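Local coordinates for beta-n-acetylhexosaminidase (Streptococcus pneumoniae, PDB 4AZC), which probably hydrolyses terminal beta-linked N-acetylhexosamine residues from glycans, as a family 20 glycoside hydrolase with a TIM-barrel catalytic domain, at residues Y209-A214 and D238-K243; Q223-N228 and D244-Y249; Y280-Q285 and W329-S334; A17-F22 and L46-L51. One frame throughout, in Å; residues are numbered along the deposited sequence.

Contact 1 (Y209-A214 and D238-K243); sequences YANTLA and DVQFDK
Asn211, on the outer helix 203-219 of the TIM barrel, reaches across to the loop that runs from strand 223-227 to strand 246-249 and takes the backbone NH of Asp242. The bond from Asp242 N to Asn211 OD1 is 2.9 Å long and fairly straight, 159° at the hydrogen, though the donor stands above the amide carbonyl plane instead of on a lone pair. With CG anti to its own carbonyl carbon (chi1 -64°), the Asn211 amide leans out over the loop, and OD1 also lies 3.4 Å from Phe241 CA.

The more buried flank is made by Ala210, Phe241 and Ala214. Ala210 CB sits at the edge of the Phe241 ring, 4.5 Å from CE2, and the same ring meets Phe231 and Tyr232 and rests on Phe206 and Ala207 of the helix. One turn further on, Ala214 CB touches the Asp242 carboxylate, 3.7 Å from OD2.

The other flank is looser and wetter. Gln240 is exposed to solvent and modelled in two conformers, which suggests a mobile side chain. Asp242 has polar partners beyond this pair: OD1 accepts from the backbone N of Asp244, and OD2 forms a salt bridge with Lys218. A water joins helix and loop here, donating to Asn211 O at 2.7 Å and also to Asp242 OD2.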
# COMPACT_ATOMS: atom_id res chain seq x y z
N TYR B 209 14.16 -0.72 -16.40
CA TYR B 209 13.28 -1.63 -15.65
C TYR B 209 12.12 -0.92 -14.92
O TYR B 209 10.97 -1.35 -15.02
CB TYR B 209 14.09 -2.48 -14.66
CG TYR B 209 13.27 -3.55 -13.95
CD1 TYR B 209 12.79 -4.67 -14.64
CD2 TYR B 209 12.95 -3.42 -12.59
CE1 TYR B 209 12.03 -5.63 -14.00
CE2 TYR B 209 12.20 -4.39 -11.94
CZ TYR B 209 11.74 -5.48 -12.64
OH TYR B 209 10.97 -6.43 -12.00
N ALA B 210 12.41 0.17 -14.22
CA ALA B 210 11.37 0.97 -13.57
C ALA B 210 10.41 1.61 -14.58
O ALA B 210 9.20 1.62 -14.37
CB ALA B 210 12.00 2.04 -12.68
N ASN B 211 10.96 2.16 -15.65
CA ASN B 211 10.15 2.78 -16.69
C ASN B 211 9.21 1.76 -17.35
O ASN B 211 8.03 2.05 -17.58
CB ASN B 211 11.04 3.49 -17.72
CG ASN B 211 11.82 4.66 -17.12
OD1 ASN B 211 11.44 5.21 -16.08
ND2 ASN B 211 12.91 5.06 -17.78
N THR B 212 9.73 0.55 -17.59
CA THR B 212 8.93 -0.55 -18.14
C THR B 212 7.75 -0.90 -17.22
O THR B 212 6.61 -0.98 -17.67
CB THR B 212 9.80 -1.82 -18.40
OG1 THR B 212 10.77 -1.51 -19.39
CG2 THR B 212 8.97 -3.00 -18.90
N LEU B 213 8.03 -1.08 -15.93
CA LEU B 213 6.98 -1.39 -14.95
C LEU B 213 5.92 -0.29 -14.89
O LEU B 213 4.73 -0.58 -14.73
CB LEU B 213 7.57 -1.61 -13.54
CG LEU B 213 8.45 -2.85 -13.36
CD1 LEU B 213 8.94 -2.97 -11.91
CD2 LEU B 213 7.69 -4.13 -13.79
N ALA B 214 6.36 0.96 -15.03
CA ALA B 214 5.44 2.11 -15.10
C ALA B 214 4.56 2.07 -16.35
O ALA B 214 3.36 2.31 -16.27
CB ALA B 214 6.21 3.43 -15.01
N ASP B 238 21.06 12.56 -15.46
CA ASP B 238 21.61 11.98 -16.68
C ASP B 238 20.78 10.75 -17.12
O ASP B 238 20.71 10.44 -18.31
CB ASP B 238 23.12 11.70 -16.58
CG ASP B 238 23.49 10.70 -15.49
OD1 ASP B 238 23.49 11.07 -14.29
OD2 ASP B 238 23.82 9.54 -15.84
N VAL B 239 20.12 10.11 -16.16
CA VAL B 239 19.21 9.01 -16.41
C VAL B 239 17.78 9.46 -16.08
O VAL B 239 17.50 9.88 -14.95
CB VAL B 239 19.63 7.76 -15.61
CG1 VAL B 239 18.69 6.62 -15.83
CG2 VAL B 239 21.03 7.32 -16.03
N GLN B 240 16.91 9.36 -17.10
CA GLN B 240 15.51 9.79 -17.03
C GLN B 240 14.61 8.78 -16.34
O GLN B 240 14.89 7.57 -16.34
CB GLN B 240 14.95 10.03 -18.45
CG GLN B 240 13.62 10.77 -18.46
CD GLN B 240 12.49 10.05 -19.19
OE1 GLN B 240 12.45 8.82 -19.28
NE2 GLN B 240 11.54 10.83 -19.71
N PHE B 241 13.51 9.26 -15.75
CA PHE B 241 12.49 8.36 -15.22
C PHE B 241 11.11 8.82 -15.66
O PHE B 241 10.89 10.03 -15.82
CB PHE B 241 12.55 8.30 -13.68
CG PHE B 241 13.74 7.55 -13.15
CD1 PHE B 241 15.00 8.16 -13.07
CD2 PHE B 241 13.61 6.24 -12.69
CE1 PHE B 241 16.10 7.48 -12.56
CE2 PHE B 241 14.71 5.54 -12.18
CZ PHE B 241 15.97 6.16 -12.12
N ASP B 242 10.20 7.86 -15.82
CA ASP B 242 8.79 8.13 -16.14
C ASP B 242 8.22 9.16 -15.17
O ASP B 242 8.39 9.03 -13.96
CB ASP B 242 7.99 6.82 -16.06
CG ASP B 242 6.58 6.95 -16.62
OD1 ASP B 242 5.80 7.80 -16.14
OD2 ASP B 242 6.25 6.17 -17.53
N LYS B 243 7.54 10.18 -15.69
CA LYS B 243 7.06 11.30 -14.86
C LYS B 243 5.67 11.06 -14.27
O LYS B 243 5.21 11.84 -13.44
CB LYS B 243 7.07 12.62 -15.64
CG LYS B 243 8.43 13.04 -16.21
CD LYS B 243 9.49 13.14 -15.10
CE LYS B 243 10.77 13.75 -15.63
NZ LYS B 243 11.31 12.94 -16.77
O HOH W 1 7.65 4.48 -18.62

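Contact 2 (Q223-N228 and D244-Y249); sequences QPMAFN and DVLISY. With NGW ((2S,3aR,5R,6S,7R,7aR)-5-(hydroxymethyl)-2-methyl-2,3a,5,6,7,7a-hexahydro-1H-pyrano[3,2-d][1,3]thiazole-6,7-diol), chain K.
Two neighbouring parallel strands of the barrel wall, 223-227 and 246-249, meet here and carry one side of the sugar pocket at their C-terminal ends. Their amides interlock in parallel register: Leu246 N donates to Pro224 O, Ala226 N to Leu246 O, and Ser248 N to Ala226 O, the last at 2.8 Å. The final rung, from Asn228 N to Ser248 O, is weak.

Met225 and Leu246 lie side by side and point the same way, with Met225 SD 4.0 Å from Leu246 CD2; on the opposite face of the sheet Val245 CG1 packs against Ala226 CB. Met225 also touches Met325 of strand 321-329, as expected for a residue facing the interior of a TIM barrel. Further along this inner face, Ser248 OG lies 3.4 Å from both CD1 and CE1 of Phe227 and is hydrogen-bonded to Thr275. The Phe227 ring presents a face to the bound sugar-thiazole ligand NGW, whose methyl carbon C8 stands over the ring centre, 3.6 Å from Phe227 CG.

At the C-terminal end of the pair, the Asn228 amide stacks on the Tyr249 ring with the planes only 17° apart, ND2 lying 3.4 Å from Tyr249 CE2. A chi1 of 63° turns the amide over that ring, and bonds from OD1 to Trp250 N and from ND2 to Ser251 O hold it flat there.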
# COMPACT_ATOMS: atom_id res chain seq x y z
N GLN B 223 -2.70 3.35 -12.10
CA GLN B 223 -1.77 4.41 -11.73
C GLN B 223 -0.52 3.79 -11.08
O GLN B 223 -0.62 3.19 -10.02
CB GLN B 223 -2.45 5.39 -10.77
CG GLN B 223 -1.50 6.38 -10.08
CD GLN B 223 -0.88 7.39 -11.05
OE1 GLN B 223 0.33 7.37 -11.30
NE2 GLN B 223 -1.71 8.28 -11.58
N PRO B 224 0.66 3.96 -11.72
CA PRO B 224 1.89 3.41 -11.14
C PRO B 224 2.32 4.16 -9.88
O PRO B 224 2.28 5.39 -9.83
CB PRO B 224 2.93 3.61 -12.25
CG PRO B 224 2.38 4.73 -13.08
CD PRO B 224 0.89 4.63 -13.01
N MET B 225 2.69 3.38 -8.86
CA MET B 225 3.30 3.90 -7.65
C MET B 225 4.65 3.20 -7.48
O MET B 225 4.78 2.01 -7.81
CB MET B 225 2.39 3.62 -6.45
CG MET B 225 2.74 4.38 -5.15
SD MET B 225 1.44 4.10 -3.93
CE MET B 225 2.26 3.26 -2.60
N ALA B 226 5.64 3.94 -6.99
CA ALA B 226 6.93 3.37 -6.55
C ALA B 226 7.43 4.14 -5.34
O ALA B 226 7.00 5.27 -5.11
CB ALA B 226 7.96 3.42 -7.68
N PHE B 227 8.33 3.53 -4.57
CA PHE B 227 9.05 4.28 -3.52
C PHE B 227 10.09 5.20 -4.16
O PHE B 227 10.46 5.01 -5.31
CB PHE B 227 9.67 3.35 -2.47
CG PHE B 227 8.65 2.51 -1.74
CD1 PHE B 227 7.76 3.09 -0.85
CD2 PHE B 227 8.58 1.14 -1.97
CE1 PHE B 227 6.81 2.33 -0.18
CE2 PHE B 227 7.64 0.36 -1.30
CZ PHE B 227 6.75 0.95 -0.41
N ASN B 228 10.54 6.21 -3.42
CA ASN B 228 11.37 7.26 -4.01
C ASN B 228 12.82 6.88 -4.27
O ASN B 228 13.48 7.52 -5.11
CB ASN B 228 11.33 8.52 -3.14
CG ASN B 228 11.91 8.29 -1.73
OD1 ASN B 228 11.22 7.79 -0.85
ND2 ASN B 228 13.15 8.71 -1.53
N ASP B 244 5.01 9.99 -14.71
CA ASP B 244 3.64 9.70 -14.27
C ASP B 244 3.56 8.87 -12.99
O ASP B 244 2.46 8.64 -12.46
CB ASP B 244 2.86 9.01 -15.41
CG ASP B 244 2.71 9.91 -16.63
OD1 ASP B 244 2.45 11.12 -16.47
OD2 ASP B 244 2.85 9.40 -17.76
N VAL B 245 4.71 8.42 -12.50
CA VAL B 245 4.74 7.56 -11.33
C VAL B 245 4.39 8.38 -10.08
O VAL B 245 5.00 9.43 -9.84
CB VAL B 245 6.13 6.91 -11.14
CG1 VAL B 245 6.17 6.05 -9.87
CG2 VAL B 245 6.53 6.07 -12.36
N LEU B 246 3.41 7.91 -9.32
CA LEU B 246 3.14 8.43 -7.98
C LEU B 246 4.26 7.97 -7.05
O LEU B 246 4.49 6.78 -6.88
CB LEU B 246 1.78 7.94 -7.46
CG LEU B 246 1.38 8.24 -6.01
CD1 LEU B 246 1.17 9.73 -5.79
CD2 LEU B 246 0.12 7.48 -5.65
N ILE B 247 4.96 8.93 -6.45
CA ILE B 247 6.08 8.62 -5.57
C ILE B 247 5.65 8.47 -4.12
O ILE B 247 5.16 9.41 -3.51
CB ILE B 247 7.18 9.72 -5.65
CG1 ILE B 247 7.67 9.89 -7.09
CG2 ILE B 247 8.33 9.38 -4.72
CD1 ILE B 247 8.29 8.64 -7.71
N SER B 248 5.85 7.28 -3.57
CA SER B 248 5.75 7.07 -2.13
C SER B 248 7.08 7.53 -1.50
O SER B 248 8.09 6.80 -1.53
CB SER B 248 5.46 5.60 -1.80
OG SER B 248 5.32 5.39 -0.41
N TYR B 249 7.10 8.76 -0.97
CA TYR B 249 8.33 9.35 -0.43
C TYR B 249 8.41 9.16 1.07
O TYR B 249 7.58 9.69 1.80
CB TYR B 249 8.47 10.83 -0.80
CG TYR B 249 9.91 11.30 -0.64
CD1 TYR B 249 10.48 11.49 0.62
CD2 TYR B 249 10.71 11.51 -1.76
CE1 TYR B 249 11.80 11.90 0.77
CE2 TYR B 249 12.04 11.92 -1.62
CZ TYR B 249 12.58 12.11 -0.36
OH TYR B 249 13.88 12.50 -0.24
O4 NGW K . 10.49 -2.66 6.33
C4 NGW K . 11.36 -1.64 5.87
C3 NGW K . 11.15 -1.42 4.38
C5 NGW K . 11.04 -0.35 6.63
O3 NGW K . 11.39 -2.65 3.68
C2 NGW K . 12.09 -0.29 3.88
N2 NGW K . 11.72 0.16 2.51
C1 NGW K . 11.99 0.97 4.77
C7 NGW K . 10.41 0.84 2.56
C8 NGW K . 10.30 1.78 1.36
S1 NGW K . 10.45 1.75 4.14
O5 NGW K . 11.99 0.66 6.21
C6 NGW K . 11.18 -0.53 8.15
O6 NGW K . 12.50 -0.98 8.48

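Contact 3 (Y280-Q285 and W329-S334); sequences YYILGQ and WADRPS. With NGW ((2S,3aR,5R,6S,7R,7aR)-5-(hydroxymethyl)-2-methyl-2,3a,5,6,7,7a-hexahydro-1H-pyrano[3,2-d][1,3]thiazole-6,7-diol), chain K.
Trp329 and Tyr280 meet as an edge-to-face pair in the sugar pocket, at the C-terminal end of the TIM-barrel strand 321-329. The indole turns its edge to the phenol, and NE1 stands over the centre of the Tyr280 ring, 3.4 Å from CZ, with the planes at 66°. One indole face is thereby set beneath the ligand: NGW C5 and O4 lie over it.

Backbone hydrogen bonds hold the two segments in a short parallel bridge. Trp329 N donates to Tyr281 O, and Leu283 N returns the link to Trp329 O, both at 2.8 Å, the second almost straight on to the carbonyl.

Apolar contacts fill in alongside: Ile282 CG1 packs 3.9 Å from Trp329 CB and also touches NGW C6, while Leu283 CD1 meets Ala330 CB.

Polar side chains finish the site. Outside the pocket, Arg332 is modelled in two positions; in one of them its guanidinium meets the type II turn 282-285 edge-on and NH2 donates to Gln285 OE1, a bond that is doubtful for the other. Within the pocket, Tyr280 OH, buried without a hydrogen-bond partner, lies 3.0 Å from NGW S1. Asp331 grips the sugar with both carboxylate oxygens, OD1 taking the hydroxyl O4 of NGW and OD2 taking O6, each at 2.6 Å.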
# COMPACT_ATOMS: atom_id res chain seq x y z
N TYR B 280 6.48 5.19 11.02
CA TYR B 280 6.72 3.74 10.93
C TYR B 280 6.59 3.01 12.24
O TYR B 280 7.09 3.46 13.27
CB TYR B 280 8.14 3.44 10.41
CG TYR B 280 8.29 3.60 8.94
CD1 TYR B 280 7.26 4.14 8.16
CD2 TYR B 280 9.49 3.26 8.31
CE1 TYR B 280 7.41 4.31 6.79
CE2 TYR B 280 9.63 3.43 6.93
CZ TYR B 280 8.59 3.95 6.18
OH TYR B 280 8.71 4.12 4.82
N TYR B 281 5.97 1.84 12.18
CA TYR B 281 6.05 0.88 13.26
C TYR B 281 6.42 -0.49 12.70
O TYR B 281 5.77 -1.00 11.79
CB TYR B 281 4.75 0.80 14.06
CG TYR B 281 4.76 -0.31 15.09
CD1 TYR B 281 5.80 -0.41 16.02
CD2 TYR B 281 3.75 -1.27 15.12
CE1 TYR B 281 5.84 -1.44 16.95
CE2 TYR B 281 3.77 -2.31 16.06
CZ TYR B 281 4.81 -2.38 16.97
OH TYR B 281 4.84 -3.38 17.90
N ILE B 282 7.50 -1.06 13.24
CA ILE B 282 8.01 -2.36 12.85
C ILE B 282 7.58 -3.32 13.94
O ILE B 282 7.90 -3.12 15.11
CB ILE B 282 9.57 -2.36 12.74
CG1 ILE B 282 10.04 -1.60 11.50
CG2 ILE B 282 10.14 -3.80 12.71
CD1 ILE B 282 10.34 -0.14 11.73
N LEU B 283 6.84 -4.36 13.56
CA LEU B 283 6.30 -5.30 14.55
C LEU B 283 7.37 -5.75 15.54
O LEU B 283 8.44 -6.21 15.15
CB LEU B 283 5.63 -6.50 13.86
CG LEU B 283 4.52 -6.23 12.84
CD1 LEU B 283 3.91 -7.55 12.38
CD2 LEU B 283 3.45 -5.29 13.39
N GLY B 284 7.07 -5.58 16.83
CA GLY B 284 7.94 -6.03 17.92
C GLY B 284 9.13 -5.15 18.24
O GLY B 284 9.92 -5.48 19.12
N GLN B 285 9.28 -4.04 17.52
CA GLN B 285 10.37 -3.10 17.78
C GLN B 285 10.15 -2.41 19.12
O GLN B 285 9.06 -1.90 19.39
CB GLN B 285 10.49 -2.04 16.68
CG GLN B 285 11.75 -1.17 16.76
CD GLN B 285 12.91 -1.74 15.96
OE1 GLN B 285 12.76 -2.75 15.27
NE2 GLN B 285 14.06 -1.09 16.03
N TRP B 329 5.41 -2.35 9.34
CA TRP B 329 6.42 -3.19 8.68
C TRP B 329 6.74 -4.43 9.50
O TRP B 329 6.65 -4.42 10.73
CB TRP B 329 7.70 -2.40 8.43
CG TRP B 329 7.53 -1.22 7.52
CD1 TRP B 329 7.46 0.10 7.90
CD2 TRP B 329 7.43 -1.23 6.09
NE1 TRP B 329 7.33 0.90 6.79
CE2 TRP B 329 7.30 0.11 5.67
CE3 TRP B 329 7.43 -2.25 5.13
CZ2 TRP B 329 7.18 0.47 4.32
CZ3 TRP B 329 7.31 -1.89 3.78
CH2 TRP B 329 7.19 -0.54 3.39
N ALA B 330 7.11 -5.50 8.81
CA ALA B 330 7.35 -6.77 9.47
C ALA B 330 8.78 -7.29 9.27
O ALA B 330 8.98 -8.47 8.98
CB ALA B 330 6.31 -7.80 9.01
N ASP B 331 9.76 -6.40 9.46
CA ASP B 331 11.19 -6.71 9.24
C ASP B 331 11.61 -8.06 9.83
O ASP B 331 12.36 -8.82 9.21
CB ASP B 331 12.10 -5.58 9.76
CG ASP B 331 11.90 -4.26 9.02
OD1 ASP B 331 10.79 -3.99 8.52
OD2 ASP B 331 12.87 -3.47 8.95
N ARG B 332 11.11 -8.32 11.04
CA ARG B 332 11.22 -9.61 11.69
C ARG B 332 9.83 -10.25 11.64
O ARG B 332 9.00 -10.01 12.52
CB ARG B 332 11.70 -9.41 13.14
CG ARG B 332 13.12 -8.83 13.26
CD ARG B 332 13.41 -8.31 14.66
NE ARG B 332 13.04 -6.90 14.84
CZ ARG B 332 11.93 -6.48 15.43
NH1 ARG B 332 11.05 -7.34 15.92
NH2 ARG B 332 11.69 -5.18 15.53
N PRO B 333 9.56 -11.06 10.60
CA PRO B 333 8.17 -11.52 10.44
C PRO B 333 7.67 -12.46 11.53
O PRO B 333 6.46 -12.69 11.62
CB PRO B 333 8.17 -12.21 9.08
CG PRO B 333 9.61 -12.59 8.84
CD PRO B 333 10.42 -11.51 9.48
N SER B 334 8.58 -13.01 12.34
CA SER B 334 8.15 -13.90 13.44
C SER B 334 7.59 -13.12 14.63
O SER B 334 6.89 -13.70 15.46
CB SER B 334 9.26 -14.88 13.87
OG SER B 334 10.36 -14.18 14.41
O4 NGW K . 10.49 -2.66 6.33
C4 NGW K . 11.36 -1.64 5.87
C3 NGW K . 11.15 -1.42 4.38
C5 NGW K . 11.04 -0.35 6.63
O3 NGW K . 11.39 -2.65 3.68
C2 NGW K . 12.09 -0.29 3.88
N2 NGW K . 11.72 0.16 2.51
C1 NGW K . 11.99 0.97 4.77
C7 NGW K . 10.41 0.84 2.56
C8 NGW K . 10.30 1.78 1.36
S1 NGW K . 10.45 1.75 4.14
O5 NGW K . 11.99 0.66 6.21
C6 NGW K . 11.18 -0.53 8.15
O6 NGW K . 12.50 -0.98 8.48
O HOH W 2 8.86 -7.38 12.70

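Contact 4 (A17-F22 and L46-L51); sequences AGRKYF and LGNDGL. With NGW ((2S,3aR,5R,6S,7R,7aR)-5-(hydroxymethyl)-2-methyl-2,3a,5,6,7,7a-hexahydro-1H-pyrano[3,2-d][1,3]thiazole-6,7-diol), chain K.
The guanidinium of Arg19 has the Asn48 side chain over one face, its amide steeply inclined, while NGW C3 and a water lie at its edge, in the plane. The Asp49 carboxylate stands almost perpendicular to it, the planes 89° apart, and comes in obliquely. OD2 of Asp49 forms a salt bridge with Arg19 NE at 2.9 Å, although the N-H points poorly and the hydrogen bond is weak. The same OD2 accepts from the water, which in turn accepts from Arg19 NH2, so the carboxylate holds the arginine both directly and through a bridge.

An extended chain from CG to NE (chi3 179°) carries the group out to the ligand. Arg19 NH2 gives the straighter bond, to NGW O3 at 2.8 Å and 160°. NH1 reaches NGW O4 at the same distance but at a weak angle, and has a longer, weak bond to O3. Asp16 forms a salt bridge with NH1, so the positive charge is probably well balanced by carboxylates. The other oxygen of Asp49, OD1, is hydrogen-bonded to ND1 of His120, another residue of the pocket.

Beneath the side chains the backbones run very close. Gly18 C is 3.1 Å from Asn48 O, and Gly18 O is 3.2 Å from Gly50 CA; two glycines facing each other let the loops come together this tightly. These loops follow strands 10-16 and 41-45, neighbours in the sheet, and their arrangement is that of a TIM-barrel active site, where loops at the C-terminal ends of the strands gather round the sugar.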
# COMPACT_ATOMS: atom_id res chain seq x y z
N ALA B 17 2.20 -7.40 4.38
CA ALA B 17 1.77 -8.79 4.31
C ALA B 17 2.54 -9.55 3.23
O ALA B 17 2.07 -10.55 2.70
CB ALA B 17 0.27 -8.89 4.06
N GLY B 18 3.72 -9.05 2.89
CA GLY B 18 4.66 -9.76 2.02
C GLY B 18 5.67 -10.51 2.88
O GLY B 18 5.92 -11.70 2.66
N ARG B 19 6.24 -9.82 3.87
CA ARG B 19 7.17 -10.47 4.80
C ARG B 19 6.46 -11.45 5.73
O ARG B 19 7.00 -12.53 6.02
CB ARG B 19 7.92 -9.44 5.63
CG ARG B 19 9.00 -8.66 4.87
CD ARG B 19 9.87 -7.92 5.88
NE ARG B 19 10.97 -7.16 5.30
CZ ARG B 19 10.93 -5.87 5.02
NH1 ARG B 19 9.82 -5.17 5.23
NH2 ARG B 19 12.01 -5.27 4.53
N LYS B 20 5.26 -11.10 6.15
CA LYS B 20 4.54 -11.83 7.19
C LYS B 20 3.14 -12.15 6.70
O LYS B 20 2.51 -11.33 6.04
CB LYS B 20 4.47 -10.97 8.47
CG LYS B 20 3.77 -11.64 9.66
CD LYS B 20 3.99 -10.84 10.93
CE LYS B 20 3.22 -11.44 12.11
NZ LYS B 20 3.65 -12.83 12.46
N TYR B 21 2.65 -13.35 7.02
CA TYR B 21 1.28 -13.72 6.62
C TYR B 21 0.21 -13.02 7.46
O TYR B 21 0.34 -12.92 8.68
CB TYR B 21 1.09 -15.24 6.67
CG TYR B 21 -0.28 -15.70 6.22
CD1 TYR B 21 -0.56 -15.91 4.87
CD2 TYR B 21 -1.29 -15.96 7.16
CE1 TYR B 21 -1.82 -16.34 4.46
CE2 TYR B 21 -2.55 -16.38 6.76
CZ TYR B 21 -2.81 -16.56 5.42
OH TYR B 21 -4.06 -16.98 5.03
N PHE B 22 -0.84 -12.54 6.78
CA PHE B 22 -2.04 -12.00 7.43
C PHE B 22 -3.26 -12.74 6.88
O PHE B 22 -3.36 -12.94 5.66
CB PHE B 22 -2.20 -10.50 7.15
CG PHE B 22 -1.32 -9.60 7.99
CD1 PHE B 22 0.02 -9.40 7.67
CD2 PHE B 22 -1.84 -8.93 9.10
CE1 PHE B 22 0.83 -8.56 8.43
CE2 PHE B 22 -1.05 -8.08 9.87
CZ PHE B 22 0.30 -7.90 9.53
N LEU B 46 2.07 -7.37 -0.92
CA LEU B 46 1.81 -8.78 -1.18
C LEU B 46 3.09 -9.48 -1.62
O LEU B 46 3.31 -10.65 -1.30
CB LEU B 46 0.70 -8.94 -2.23
CG LEU B 46 -0.66 -8.43 -1.76
CD1 LEU B 46 -1.64 -8.29 -2.90
CD2 LEU B 46 -1.22 -9.37 -0.67
N GLY B 47 3.91 -8.76 -2.38
CA GLY B 47 5.28 -9.20 -2.66
C GLY B 47 6.22 -8.22 -2.00
O GLY B 47 6.29 -7.06 -2.40
N ASN B 48 6.92 -8.69 -0.98
CA ASN B 48 7.89 -7.88 -0.23
C ASN B 48 8.72 -8.88 0.55
O ASN B 48 8.30 -9.33 1.62
CB ASN B 48 7.18 -6.90 0.71
CG ASN B 48 8.10 -5.83 1.28
OD1 ASN B 48 8.06 -5.54 2.48
ND2 ASN B 48 8.92 -5.22 0.42
N ASP B 49 9.88 -9.26 -0.01
CA ASP B 49 10.64 -10.44 0.44
C ASP B 49 9.87 -11.74 0.16
O ASP B 49 10.17 -12.45 -0.78
CB ASP B 49 11.02 -10.34 1.92
CG ASP B 49 11.93 -9.15 2.23
OD1 ASP B 49 12.33 -8.41 1.30
OD2 ASP B 49 12.25 -8.96 3.43
N GLY B 50 8.88 -12.04 1.00
CA GLY B 50 7.96 -13.14 0.70
C GLY B 50 6.98 -12.74 -0.39
O GLY B 50 6.79 -11.54 -0.66
N LEU B 51 6.37 -13.72 -1.05
CA LEU B 51 5.32 -13.45 -2.02
C LEU B 51 4.07 -14.19 -1.57
O LEU B 51 3.98 -15.41 -1.70
CB LEU B 51 5.73 -13.86 -3.44
CG LEU B 51 4.72 -13.71 -4.59
CD1 LEU B 51 4.16 -12.28 -4.71
CD2 LEU B 51 5.34 -14.14 -5.91
O4 NGW K . 10.49 -2.66 6.33
C4 NGW K . 11.36 -1.64 5.87
C3 NGW K . 11.15 -1.42 4.38
C5 NGW K . 11.04 -0.35 6.63
O3 NGW K . 11.39 -2.65 3.68
C2 NGW K . 12.09 -0.29 3.88
N2 NGW K . 11.72 0.16 2.51
C1 NGW K . 11.99 0.97 4.77
C7 NGW K . 10.41 0.84 2.56
C8 NGW K . 10.30 1.78 1.36
S1 NGW K . 10.45 1.75 4.14
O5 NGW K . 11.99 0.66 6.21
C6 NGW K . 11.18 -0.53 8.15
O6 NGW K . 12.50 -0.98 8.48
O HOH W 3 14.36 -6.87 3.85

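In the fold
All four contacts lie within the family 20 catalytic domain. Contact 4 closes first along the chain, contacts 1 and 2 interleave, and contact 3 comes last. Contacts 1 and 2, 11 Å apart between centres, form a continuous layer from outer helix to barrel wall: helix 203-219 precedes strand 223-227, and Ala214 CB packs 3.8 Å from Val245 CG2. Contact 1 belongs to the outer layer, its centre about 30 Å from that of contact 3. Contacts 2, 3 and 4 all touch the bound ligand. Phe227 of contact 2 touches Trp329 of contact 3, while contacts 3 and 4 meet through Lys20 and Pro333. Their segments span residues 17 to 334, so distant parts of the chain build one pocket.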